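Carboxynorspermidine decarboxylase (Campylobacter jejuni subsp. jejuni 81116, PDB 3N29) probably catalyses the pyridoxal-phosphate-dependent decarboxylation of carboxynorspermidine to norspermidine, as a beta/alpha-barrel-fold enzyme. Local coordinates at residues A130-L141 / K150-R159; I196-E207 / M230-H240. One frame throughout, in Å; residues are numbered along the deposited sequence.

Contact 1 (A130-L141 / K150-R159); sequences ASLSHHIVFNSL and KTQKNSLGLR
F138 lays the CE2 corner of its ring on CD2 of L156, 3.8 Å away, the two side chains meeting at a slant. Both belong to a beta-alpha-beta unit of the beta/alpha barrel, in which strands 135-138 and 155-159, joined by helix 141-147, run parallel with their axes 30° apart. Backbone bonds from S155 N to H134 O through to R159 N on F138 O zip the strands together.

I136, F138, L156 and L158 occupy the face turned to the helix, where F147 covers F138, F144 covers L156 and L158, and F121 meets I136. CG of F138 lies opposite its own carbonyl carbon (chi1 -60°), a turn that directs the ring back over the strand. CG2 of I136 then sits 3.8 Å above one face of that ring, while T151 OG1 approaches its edge; this hydroxyl is itself held by F147 O and Q148 O. L158 CD2 packs against F138 CB at 4.0 Å, and L158 CD1 reaches L141 at the start of the helix.

H135, V137 and S155 face the barrel interior; G157, bare of a side chain, sits beside V137. S155 OG lies over one face of the H135 imidazole, and it is hydrogen-bonded to E197 and to W232. V137 brings CG1 to within 3.5 Å of R159 N, whereas the extended arginine leads away to bond the carbonyl of H202.

Before the strands begin, N154, the last residue of a type I turn, fastens the end of helix 123-132. One amide nitrogen serves two carbonyls: N154 ND2 lies 2.9 Å from S133 O, which it meets at a bent N-H angle of 140°, and 2.8 Å from A130 O, where the bond is nearly straight and falls on a lone pair in the carbonyl plane.

Contact 2 (I196-E207 / M230-H240); sequences IEGLHFHALCEE and MKWVNFGGGHH. With PLP (pyridoxal-5'-phosphate), chain C; NSD (N-(3-aminopropyl)propane-1,3-diamine), chain D.
G198 presses its CA against the W232 indole, 3.5 Å from the centroid of the six-membered ring and almost on the ring normal, a CH-pi contact that brings the backbone flush with the aromatic face. A second CH-pi contact sets F235 CA over the F201 ring, whose CG is wedged between backbone N and carbonyl carbon (chi1 67°); the planes of the two phenyl rings are tilted 20° to each other and displaced so far that they scarcely overlap.

Apolar contacts close the start of the strands. M230, bent at chi2, carries CE to 3.6 Å from I196 CG2 and lays CG against L199.

Hydrogen bonds pair the parallel strands 198-200 and 232-234, and E197 O accepts from both K231 N and W232 N. Beyond them, N234 OD1 takes the G236 amide at 2.9 Å in an Asx turn. H202 ND1 receives G237 N at 2.8 Å, in the imidazole plane, which fixes the ring's rotation. A water bridges A203 N, F235 O and G237 O.

Two residues of these loops meet the cofactor. PLP C3 lies 3.5 Å above the plane of the H202 ring, over its centre, and G238 N donates to the phosphate at PLP O2P, 2.8 Å away, from the glycine-rich loop. C205 borders the bound norspermidine.

Within the barrel, H200 and N234 lie side by side and both bond E269, past the end of strand 265-268; on the outside, F201 and F235 pack on helix 209-223, and F235 also meets F258 of helix 248-262 edge-to-face.

Contacts 1 and 2 are alternate pairings in one eight-stranded barrel, both largely buried, separated by the pairing of 155-159 with 198-200. The seam between them is polar as well as packed: the E197 amide approaches L156 O, and the H135 and W232 rings stack inside the barrel. Contact 1 is mostly aliphatic and aromatic packing beneath a helix, with an asparagine tying the preceding helix end and the second subunit touching N139 and S140. Contact 2 extends past its strands into glycine-rich and histidine loops, and there it supplies part of the cofactor site and one residue, C205, of the norspermidine pocket; R159 alone brings contact 1 close to the cofactor.

Contact 1 (A130-L141 / K150-R159)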
loop_
_atom_site.group_PDB
_atom_site.type_symbol
_atom_site.label_atom_id
_atom_site.label_comp_id
_atom_site.label_asym_id
_atom_site.label_seq_id
_atom_site.Cartn_x
_atom_site.Cartn_y
_atom_site.Cartn_z
ATOM N N ALA A 130 -10.493 -17.613 19.593
ATOM C CA ALA A 130 -10.890 -17.967 20.946
ATOM C C ALA A 130 -9.782 -18.681 21.730
ATOM O O ALA A 130 -9.665 -18.452 22.903
ATOM C CB ALA A 130 -12.143 -18.886 20.947
ATOM N N SER A 131 -9.031 -19.585 21.114
ATOM C CA SER A 131 -8.020 -20.335 21.894
ATOM C C SER A 131 -6.850 -19.408 22.247
ATOM O O SER A 131 -6.181 -19.610 23.227
ATOM C CB SER A 131 -7.486 -21.575 21.146
ATOM O OG SER A 131 -6.934 -21.120 19.914
ATOM N N LEU A 132 -6.641 -18.344 21.491
ATOM C CA LEU A 132 -5.510 -17.475 21.732
ATOM C C LEU A 132 -5.828 -16.270 22.641
ATOM O O LEU A 132 -4.950 -15.799 23.361
ATOM C CB LEU A 132 -4.980 -16.938 20.417
ATOM C CG LEU A 132 -4.279 -17.937 19.463
ATOM C CD1 LEU A 132 -4.084 -17.175 18.199
ATOM C CD2 LEU A 132 -2.962 -18.592 20.028
ATOM N N SER A 133 -7.050 -15.741 22.584
ATOM C CA SER A 133 -7.349 -14.422 23.162
ATOM C C SER A 133 -7.771 -14.437 24.598
ATOM O O SER A 133 -8.520 -15.310 25.004
ATOM C CB SER A 133 -8.460 -13.766 22.341
ATOM O OG SER A 133 -8.055 -13.735 20.991
ATOM N N HIS A 134 -7.292 -13.472 25.381
ATOM C CA HIS A 134 -7.835 -13.257 26.722
ATOM C C HIS A 134 -9.160 -12.504 26.710
ATOM O O HIS A 134 -10.130 -12.912 27.391
ATOM C CB HIS A 134 -6.794 -12.586 27.613
ATOM C CG HIS A 134 -5.574 -13.416 27.752
ATOM N ND1 HIS A 134 -4.588 -13.424 26.792
ATOM C CD2 HIS A 134 -5.233 -14.367 28.668
ATOM C CE1 HIS A 134 -3.669 -14.318 27.127
ATOM N NE2 HIS A 134 -4.032 -14.899 28.264
ATOM N N HIS A 135 -9.202 -11.417 25.942
ATOM C CA HIS A 135 -10.396 -10.659 25.699
ATOM C C HIS A 135 -10.796 -10.736 24.212
ATOM O O HIS A 135 -9.916 -10.699 23.346
ATOM C CB HIS A 135 -10.124 -9.198 25.966
ATOM C CG HIS A 135 -9.963 -8.858 27.414
ATOM N ND1 HIS A 135 -9.997 -7.551 27.866
ATOM C CD2 HIS A 135 -9.722 -9.634 28.504
ATOM C CE1 HIS A 135 -9.867 -7.555 29.187
ATOM N NE2 HIS A 135 -9.693 -8.801 29.595
ATOM N N ILE A 136 -12.106 -10.819 23.948
ATOM C CA ILE A 136 -12.654 -10.636 22.622
ATOM C C ILE A 136 -13.699 -9.513 22.657
ATOM O O ILE A 136 -14.621 -9.509 23.476
ATOM C CB ILE A 136 -13.214 -11.925 22.062
ATOM C CG1 ILE A 136 -12.081 -12.947 21.810
ATOM C CG2 ILE A 136 -13.911 -11.689 20.647
ATOM C CD1 ILE A 136 -12.644 -14.421 21.505
ATOM N N VAL A 137 -13.586 -8.561 21.728
ATOM C CA VAL A 137 -14.492 -7.423 21.730
ATOM C C VAL A 137 -15.223 -7.478 20.444
ATOM O O VAL A 137 -14.583 -7.548 19.353
ATOM C CB VAL A 137 -13.792 -6.085 21.846
ATOM C CG1 VAL A 137 -14.763 -4.908 21.574
ATOM C CG2 VAL A 137 -13.136 -5.964 23.206
ATOM N N PHE A 138 -16.541 -7.502 20.556
ATOM C CA PHE A 138 -17.385 -7.496 19.349
ATOM C C PHE A 138 -17.801 -6.096 18.898
ATOM O O PHE A 138 -17.946 -5.157 19.686
ATOM C CB PHE A 138 -18.620 -8.363 19.567
ATOM C CG PHE A 138 -18.310 -9.832 19.880
ATOM C CD1 PHE A 138 -17.862 -10.694 18.889
ATOM C CD2 PHE A 138 -18.421 -10.317 21.232
ATOM C CE1 PHE A 138 -17.575 -12.019 19.185
ATOM C CE2 PHE A 138 -18.124 -11.610 21.520
ATOM C CZ PHE A 138 -17.717 -12.484 20.483
ATOM N N ASN A 139 -18.020 -5.981 17.595
ATOM C CA ASN A 139 -18.423 -4.736 16.960
ATOM C C ASN A 139 -19.963 -4.482 16.909
ATOM O O ASN A 139 -20.384 -3.381 16.715
ATOM C CB ASN A 139 -17.857 -4.654 15.525
ATOM C CG ASN A 139 -18.074 -3.312 14.913
ATOM O OD1 ASN A 139 -18.871 -3.167 13.953
ATOM N ND2 ASN A 139 -17.430 -2.299 15.499
ATOM N N SER A 140 -20.783 -5.515 17.089
ATOM C CA SER A 140 -22.204 -5.399 17.033
ATOM C C SER A 140 -22.831 -6.509 17.925
ATOM O O SER A 140 -22.195 -7.521 18.200
ATOM C CB SER A 140 -22.653 -5.609 15.584
ATOM O OG SER A 140 -22.497 -7.001 15.213
ATOM N N LEU A 141 -24.111 -6.351 18.237
ATOM C CA LEU A 141 -24.838 -7.354 19.034
ATOM C C LEU A 141 -24.976 -8.671 18.280
ATOM O O LEU A 141 -24.850 -9.741 18.881
ATOM C CB LEU A 141 -26.214 -6.821 19.422
ATOM C CG LEU A 141 -26.170 -5.670 20.421
ATOM C CD1 LEU A 141 -27.623 -5.212 20.763
ATOM C CD2 LEU A 141 -25.400 -6.096 21.678
ATOM N N LYS A 150 -19.098 -19.955 21.111
ATOM C CA LYS A 150 -17.764 -20.428 20.764
ATOM C C LYS A 150 -16.696 -19.656 21.545
ATOM O O LYS A 150 -15.502 -19.873 21.355
ATOM C CB LYS A 150 -17.515 -20.257 19.264
ATOM C CG LYS A 150 -18.586 -20.874 18.384
ATOM C CD LYS A 150 -18.361 -22.377 18.200
ATOM C CE LYS A 150 -18.628 -22.845 16.725
ATOM N NZ LYS A 150 -19.837 -23.719 16.583
ATOM N N THR A 151 -17.108 -18.738 22.406
ATOM C CA THR A 151 -16.154 -17.896 23.125
ATOM C C THR A 151 -16.364 -17.942 24.655
ATOM O O THR A 151 -16.174 -16.933 25.342
ATOM C CB THR A 151 -16.199 -16.431 22.603
ATOM O OG1 THR A 151 -17.542 -15.913 22.699
ATOM C CG2 THR A 151 -15.728 -16.352 21.147
ATOM N N GLN A 152 -16.745 -19.099 25.190
ATOM C CA GLN A 152 -17.117 -19.178 26.601
ATOM C C GLN A 152 -15.942 -19.007 27.551
ATOM O O GLN A 152 -16.121 -18.605 28.685
ATOM C CB GLN A 152 -17.915 -20.454 26.881
ATOM C CG GLN A 152 -19.351 -20.346 26.323
ATOM C CD GLN A 152 -20.125 -21.630 26.384
ATOM O OE1 GLN A 152 -20.408 -22.248 25.353
ATOM N NE2 GLN A 152 -20.483 -22.045 27.587
ATOM N N LYS A 153 -14.742 -19.260 27.088
ATOM C CA LYS A 153 -13.562 -19.161 27.957
ATOM C C LYS A 153 -12.861 -17.808 27.828
ATOM O O LYS A 153 -11.844 -17.562 28.459
ATOM C CB LYS A 153 -12.626 -20.338 27.653
ATOM C CG LYS A 153 -13.195 -21.675 28.208
ATOM C CD LYS A 153 -12.281 -22.876 27.954
ATOM C CE LYS A 153 -12.846 -24.153 28.588
ATOM N NZ LYS A 153 -11.988 -25.313 28.222
ATOM N N ASN A 154 -13.408 -16.915 27.014
ATOM C CA ASN A 154 -12.836 -15.594 26.828
ATOM C C ASN A 154 -13.664 -14.542 27.561
ATOM O O ASN A 154 -14.859 -14.719 27.757
ATOM C CB ASN A 154 -12.881 -15.262 25.336
ATOM C CG ASN A 154 -12.364 -16.396 24.475
ATOM O OD1 ASN A 154 -13.143 -17.119 23.844
ATOM N ND2 ASN A 154 -11.074 -16.535 24.414
ATOM N N SER A 155 -13.055 -13.408 27.866
ATOM C CA SER A 155 -13.769 -12.283 28.447
ATOM C C SER A 155 -14.251 -11.409 27.319
ATOM O O SER A 155 -13.470 -10.953 26.468
ATOM C CB SER A 155 -12.819 -11.481 29.314
ATOM O OG SER A 155 -13.490 -10.510 30.064
ATOM N N LEU A 156 -15.533 -11.190 27.310
ATOM C CA LEU A 156 -16.208 -10.635 26.144
ATOM C C LEU A 156 -16.499 -9.183 26.399
ATOM O O LEU A 156 -16.953 -8.771 27.496
ATOM C CB LEU A 156 -17.495 -11.381 25.851
ATOM C CG LEU A 156 -17.438 -12.878 25.591
ATOM C CD1 LEU A 156 -18.893 -13.323 25.282
ATOM C CD2 LEU A 156 -16.426 -13.257 24.486
ATOM N N GLY A 157 -16.201 -8.376 25.390
ATOM C CA GLY A 157 -16.511 -6.949 25.439
ATOM C C GLY A 157 -17.303 -6.523 24.218
ATOM O O GLY A 157 -17.388 -7.264 23.205
ATOM N N LEU A 158 -17.879 -5.333 24.307
ATOM C CA LEU A 158 -18.504 -4.659 23.167
ATOM C C LEU A 158 -17.885 -3.302 22.891
ATOM O O LEU A 158 -17.627 -2.520 23.824
ATOM C CB LEU A 158 -19.992 -4.455 23.395
ATOM C CG LEU A 158 -20.809 -5.744 23.616
ATOM C CD1 LEU A 158 -22.176 -5.408 24.194
ATOM C CD2 LEU A 158 -20.916 -6.655 22.339
ATOM N N ARG A 159 -17.733 -2.985 21.607
ATOM C CA ARG A 159 -17.223 -1.695 21.222
ATOM C C ARG A 159 -18.377 -0.707 21.135
ATOM O O ARG A 159 -19.426 -1.012 20.577
ATOM C CB ARG A 159 -16.457 -1.755 19.916
ATOM C CG ARG A 159 -16.029 -0.366 19.505
ATOM C CD ARG A 159 -14.992 -0.380 18.421
ATOM N NE ARG A 159 -14.469 0.933 18.047
ATOM C CZ ARG A 159 -13.546 1.134 17.106
ATOM N NH1 ARG A 159 -13.075 0.116 16.401
ATOM N NH2 ARG A 159 -13.097 2.356 16.845
#

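Contact 2 (I196-E207 / M230-H240)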
loop_
_atom_site.group_PDB
_atom_site.type_symbol
_atom_site.label_atom_id
_atom_site.label_comp_id
_atom_site.label_asym_id
_atom_site.label_seq_id
_atom_site.Cartn_x
_atom_site.Cartn_y
_atom_site.Cartn_z
ATOM N N ILE A 196 -21.390 -10.112 29.120
ATOM C CA ILE A 196 -20.410 -9.068 28.685
ATOM C C ILE A 196 -19.642 -8.501 29.877
ATOM O O ILE A 196 -20.278 -8.032 30.847
ATOM C CB ILE A 196 -21.109 -7.870 27.991
ATOM C CG1 ILE A 196 -21.847 -8.308 26.699
ATOM C CG2 ILE A 196 -20.099 -6.727 27.772
ATOM C CD1 ILE A 196 -20.992 -8.918 25.598
ATOM N N GLU A 197 -18.303 -8.576 29.849
ATOM C CA GLU A 197 -17.497 -8.148 30.982
ATOM C C GLU A 197 -16.805 -6.821 30.752
ATOM O O GLU A 197 -16.272 -6.247 31.687
ATOM C CB GLU A 197 -16.478 -9.237 31.386
ATOM C CG GLU A 197 -17.111 -10.335 32.240
ATOM C CD GLU A 197 -16.130 -11.503 32.583
ATOM O OE1 GLU A 197 -14.975 -11.525 32.120
ATOM O OE2 GLU A 197 -16.506 -12.406 33.348
ATOM N N GLY A 198 -16.755 -6.342 29.494
ATOM C CA GLY A 198 -16.101 -5.091 29.245
ATOM C C GLY A 198 -16.732 -4.239 28.155
ATOM O O GLY A 198 -17.450 -4.726 27.255
ATOM N N LEU A 199 -16.414 -2.964 28.216
ATOM C CA LEU A 199 -16.726 -2.038 27.126
ATOM C C LEU A 199 -15.469 -1.439 26.560
ATOM O O LEU A 199 -14.455 -1.222 27.303
ATOM C CB LEU A 199 -17.645 -0.945 27.642
ATOM C CG LEU A 199 -19.052 -1.359 28.080
ATOM C CD1 LEU A 199 -19.722 -0.155 28.723
ATOM C CD2 LEU A 199 -19.944 -1.976 26.893
ATOM N N HIS A 200 -15.509 -1.178 25.258
ATOM C CA HIS A 200 -14.355 -0.722 24.526
ATOM C C HIS A 200 -14.729 0.495 23.686
ATOM O O HIS A 200 -15.792 0.512 23.092
ATOM C CB HIS A 200 -13.888 -1.866 23.616
ATOM C CG HIS A 200 -12.745 -1.514 22.728
ATOM N ND1 HIS A 200 -12.927 -0.863 21.526
ATOM C CD2 HIS A 200 -11.424 -1.801 22.808
ATOM C CE1 HIS A 200 -11.749 -0.694 20.940
ATOM N NE2 HIS A 200 -10.817 -1.279 21.679
ATOM N N PHE A 201 -13.907 1.529 23.680
ATOM C CA PHE A 201 -13.960 2.551 22.624
ATOM C C PHE A 201 -12.583 2.808 22.002
ATOM O O PHE A 201 -11.549 2.587 22.644
ATOM C CB PHE A 201 -14.657 3.863 23.028
ATOM C CG PHE A 201 -13.932 4.670 24.065
ATOM C CD1 PHE A 201 -12.924 5.568 23.700
ATOM C CD2 PHE A 201 -14.255 4.510 25.411
ATOM C CE1 PHE A 201 -12.203 6.268 24.676
ATOM C CE2 PHE A 201 -13.585 5.207 26.421
ATOM C CZ PHE A 201 -12.554 6.105 26.059
ATOM N N HIS A 202 -12.607 3.305 20.764
ATOM C CA HIS A 202 -11.444 3.877 20.124
ATOM C C HIS A 202 -11.896 5.040 19.278
ATOM O O HIS A 202 -12.623 4.888 18.288
ATOM C CB HIS A 202 -10.598 2.814 19.361
ATOM C CG HIS A 202 -9.490 3.394 18.535
ATOM N ND1 HIS A 202 -8.265 3.739 19.059
ATOM C CD2 HIS A 202 -9.426 3.684 17.203
ATOM C CE1 HIS A 202 -7.499 4.230 18.098
ATOM N NE2 HIS A 202 -8.180 4.203 16.955
ATOM N N ALA A 203 -11.481 6.218 19.698
ATOM C CA ALA A 203 -12.066 7.457 19.262
ATOM C C ALA A 203 -11.034 8.547 18.971
ATOM O O ALA A 203 -11.419 9.687 18.728
ATOM C CB ALA A 203 -13.067 7.942 20.342
ATOM N N LEU A 204 -9.737 8.224 18.990
ATOM C CA LEU A 204 -8.695 9.230 18.865
ATOM C C LEU A 204 -7.614 8.856 17.851
ATOM O O LEU A 204 -7.303 7.657 17.657
ATOM C CB LEU A 204 -8.009 9.497 20.225
ATOM C CG LEU A 204 -8.922 9.997 21.370
ATOM C CD1 LEU A 204 -8.142 10.068 22.675
ATOM C CD2 LEU A 204 -9.530 11.357 21.026
ATOM N N CYS A 205 -6.953 9.903 17.360
ATOM C CA CYS A 205 -5.809 9.736 16.501
ATOM C C CYS A 205 -4.784 10.854 16.727
ATOM O O CYS A 205 -5.077 12.047 16.531
ATOM C CB CYS A 205 -6.249 9.592 15.033
ATOM S SG CYS A 205 -4.696 9.337 14.067
ATOM N N GLU A 206 -3.599 10.480 17.221
ATOM C CA GLU A 206 -2.496 11.420 17.545
ATOM C C GLU A 206 -2.985 12.556 18.440
ATOM O O GLU A 206 -2.704 13.724 18.191
ATOM C CB GLU A 206 -1.808 11.999 16.295
ATOM C CG GLU A 206 -1.192 10.907 15.389
ATOM C CD GLU A 206 -0.409 11.490 14.263
ATOM O OE1 GLU A 206 0.788 11.145 14.149
ATOM O OE2 GLU A 206 -0.976 12.361 13.533
ATOM N N GLU A 207 -3.720 12.194 19.493
ATOM C CA GLU A 207 -4.359 13.195 20.307
ATOM C C GLU A 207 -3.828 13.253 21.748
ATOM O O GLU A 207 -3.080 12.368 22.210
ATOM C CB GLU A 207 -5.894 12.983 20.267
ATOM C CG GLU A 207 -6.631 13.861 19.168
ATOM C CD GLU A 207 -6.440 15.430 19.375
ATOM O OE1 GLU A 207 -5.879 15.903 20.432
ATOM O OE2 GLU A 207 -6.835 16.217 18.447
ATOM N N MET A 230 -19.484 -3.683 34.620
ATOM C CA MET A 230 -18.409 -4.309 33.851
ATOM C C MET A 230 -17.208 -4.590 34.760
ATOM O O MET A 230 -17.065 -3.993 35.852
ATOM C CB MET A 230 -18.058 -3.377 32.679
ATOM C CG MET A 230 -19.187 -3.139 31.660
ATOM S SD MET A 230 -19.638 -4.653 30.905
ATOM C CE MET A 230 -21.172 -4.261 30.097
ATOM N N LYS A 231 -16.335 -5.493 34.320
ATOM C CA LYS A 231 -15.089 -5.771 34.966
ATOM C C LYS A 231 -13.914 -4.878 34.461
ATOM O O LYS A 231 -12.975 -4.540 35.223
ATOM C CB LYS A 231 -14.768 -7.251 34.751
ATOM C CG LYS A 231 -15.882 -8.204 35.323
ATOM C CD LYS A 231 -15.303 -9.554 35.789
ATOM C CE LYS A 231 -16.203 -10.271 36.809
ATOM N NZ LYS A 231 -15.785 -11.708 37.009
ATOM N N TRP A 232 -13.996 -4.488 33.188
ATOM C CA TRP A 232 -12.988 -3.643 32.533
ATOM C C TRP A 232 -13.575 -2.745 31.468
ATOM O O TRP A 232 -14.646 -3.008 30.920
ATOM C CB TRP A 232 -11.904 -4.498 31.881
ATOM C CG TRP A 232 -12.400 -5.631 31.000
ATOM C CD1 TRP A 232 -12.642 -6.913 31.375
ATOM C CD2 TRP A 232 -12.604 -5.581 29.573
ATOM N NE1 TRP A 232 -12.992 -7.667 30.288
ATOM C CE2 TRP A 232 -12.981 -6.864 29.169
ATOM C CE3 TRP A 232 -12.470 -4.576 28.621
ATOM C CZ2 TRP A 232 -13.270 -7.166 27.871
ATOM C CZ3 TRP A 232 -12.788 -4.848 27.310
ATOM C CH2 TRP A 232 -13.167 -6.148 26.935
ATOM N N VAL A 233 -12.819 -1.680 31.185
ATOM C CA VAL A 233 -13.076 -0.785 30.108
ATOM C C VAL A 233 -11.753 -0.522 29.381
ATOM O O VAL A 233 -10.723 -0.335 30.022
ATOM C CB VAL A 233 -13.688 0.512 30.674
ATOM C CG1 VAL A 233 -13.874 1.587 29.561
ATOM C CG2 VAL A 233 -15.070 0.237 31.256
ATOM N N ASN A 234 -11.788 -0.486 28.048
ATOM C CA ASN A 234 -10.630 -0.282 27.195
ATOM C C ASN A 234 -10.815 1.047 26.443
ATOM O O ASN A 234 -11.819 1.219 25.720
ATOM C CB ASN A 234 -10.566 -1.464 26.237
ATOM C CG ASN A 234 -9.276 -1.514 25.429
ATOM O OD1 ASN A 234 -8.813 -0.499 24.923
ATOM N ND2 ASN A 234 -8.722 -2.689 25.284
ATOM N N PHE A 235 -9.908 1.992 26.656
ATOM C CA PHE A 235 -10.039 3.366 26.129
ATOM C C PHE A 235 -9.362 3.481 24.744
ATOM O O PHE A 235 -9.111 4.582 24.239
ATOM C CB PHE A 235 -9.244 4.317 27.005
ATOM C CG PHE A 235 -9.823 4.553 28.382
ATOM C CD1 PHE A 235 -11.020 3.973 28.777
ATOM C CD2 PHE A 235 -9.178 5.443 29.221
ATOM C CE1 PHE A 235 -11.534 4.223 30.027
ATOM C CE2 PHE A 235 -9.703 5.710 30.485
ATOM C CZ PHE A 235 -10.887 5.096 30.866
ATOM N N GLY A 236 -9.007 2.351 24.199
ATOM C CA GLY A 236 -8.447 2.285 22.832
ATOM C C GLY A 236 -7.118 3.022 22.685
ATOM O O GLY A 236 -6.336 3.157 23.651
ATOM N N GLY A 237 -6.816 3.412 21.451
ATOM C CA GLY A 237 -5.532 3.984 21.174
ATOM C C GLY A 237 -5.687 5.429 20.775
ATOM O O GLY A 237 -6.705 6.059 21.059
ATOM N N GLY A 238 -4.690 5.948 20.055
ATOM C CA GLY A 238 -4.679 7.331 19.660
ATOM C C GLY A 238 -4.139 8.351 20.629
ATOM O O GLY A 238 -4.202 9.539 20.357
ATOM N N HIS A 239 -3.647 7.876 21.766
ATOM C CA HIS A 239 -3.103 8.714 22.853
ATOM C C HIS A 239 -1.633 8.887 22.484
ATOM O O HIS A 239 -0.877 7.919 22.452
ATOM C CB HIS A 239 -3.241 7.988 24.200
ATOM C CG HIS A 239 -4.581 7.323 24.367
ATOM N ND1 HIS A 239 -5.742 8.038 24.401
ATOM C CD2 HIS A 239 -4.951 6.017 24.342
ATOM C CE1 HIS A 239 -6.781 7.215 24.443
ATOM N NE2 HIS A 239 -6.326 5.977 24.423
ATOM N N HIS A 240 -1.232 10.115 22.227
ATOM C CA HIS A 240 0.106 10.406 21.700
ATOM C C HIS A 240 0.999 10.602 22.927
ATOM O O HIS A 240 1.642 11.648 23.095
ATOM C CB HIS A 240 0.005 11.741 20.926
ATOM C CG HIS A 240 0.858 11.824 19.707
ATOM N ND1 HIS A 240 1.717 10.826 19.318
ATOM C CD2 HIS A 240 0.919 12.768 18.729
ATOM C CE1 HIS A 240 2.305 11.161 18.186
ATOM N NE2 HIS A 240 1.837 12.330 17.798
HETATM N N1 PLP C . -7.181 0.204 19.129
HETATM C C2 PLP C . -7.964 0.139 18.011
HETATM C C2A PLP C . -9.299 -0.559 18.066
HETATM C C3 PLP C . -7.459 0.701 16.797
HETATM O O3 PLP C . -8.232 0.634 15.637
HETATM C C4 PLP C . -6.194 1.319 16.762
HETATM C C4A PLP C . -5.661 1.873 15.448
HETATM C C5 PLP C . -5.440 1.419 17.942
HETATM C C6 PLP C . -5.972 0.842 19.114
HETATM C C5A PLP C . -4.082 2.082 17.968
HETATM O O4P PLP C . -4.132 3.392 17.463
HETATM P P PLP C . -2.874 4.341 17.464
HETATM O O1P PLP C . -1.765 3.588 16.752
HETATM O O2P PLP C . -2.479 4.596 18.939
HETATM O O3P PLP C . -3.262 5.616 16.866
HETATM C C1 NSD D . -2.822 6.019 13.776
HETATM N N1 NSD D . -2.250 6.999 14.653
HETATM C C2 NSD D . -4.137 6.437 13.210
HETATM N N2 NSD D . -4.749 4.767 11.615
HETATM C C3 NSD D . -4.969 5.295 12.747
HETATM N N3 NSD D . -1.661 4.414 8.526
HETATM C C4 NSD D . -3.872 5.123 10.773
HETATM C C5 NSD D . -3.816 4.303 9.515
HETATM C C6 NSD D . -2.974 4.968 8.456
HETATM O O HOH W 1 -9.317 6.100 21.912
#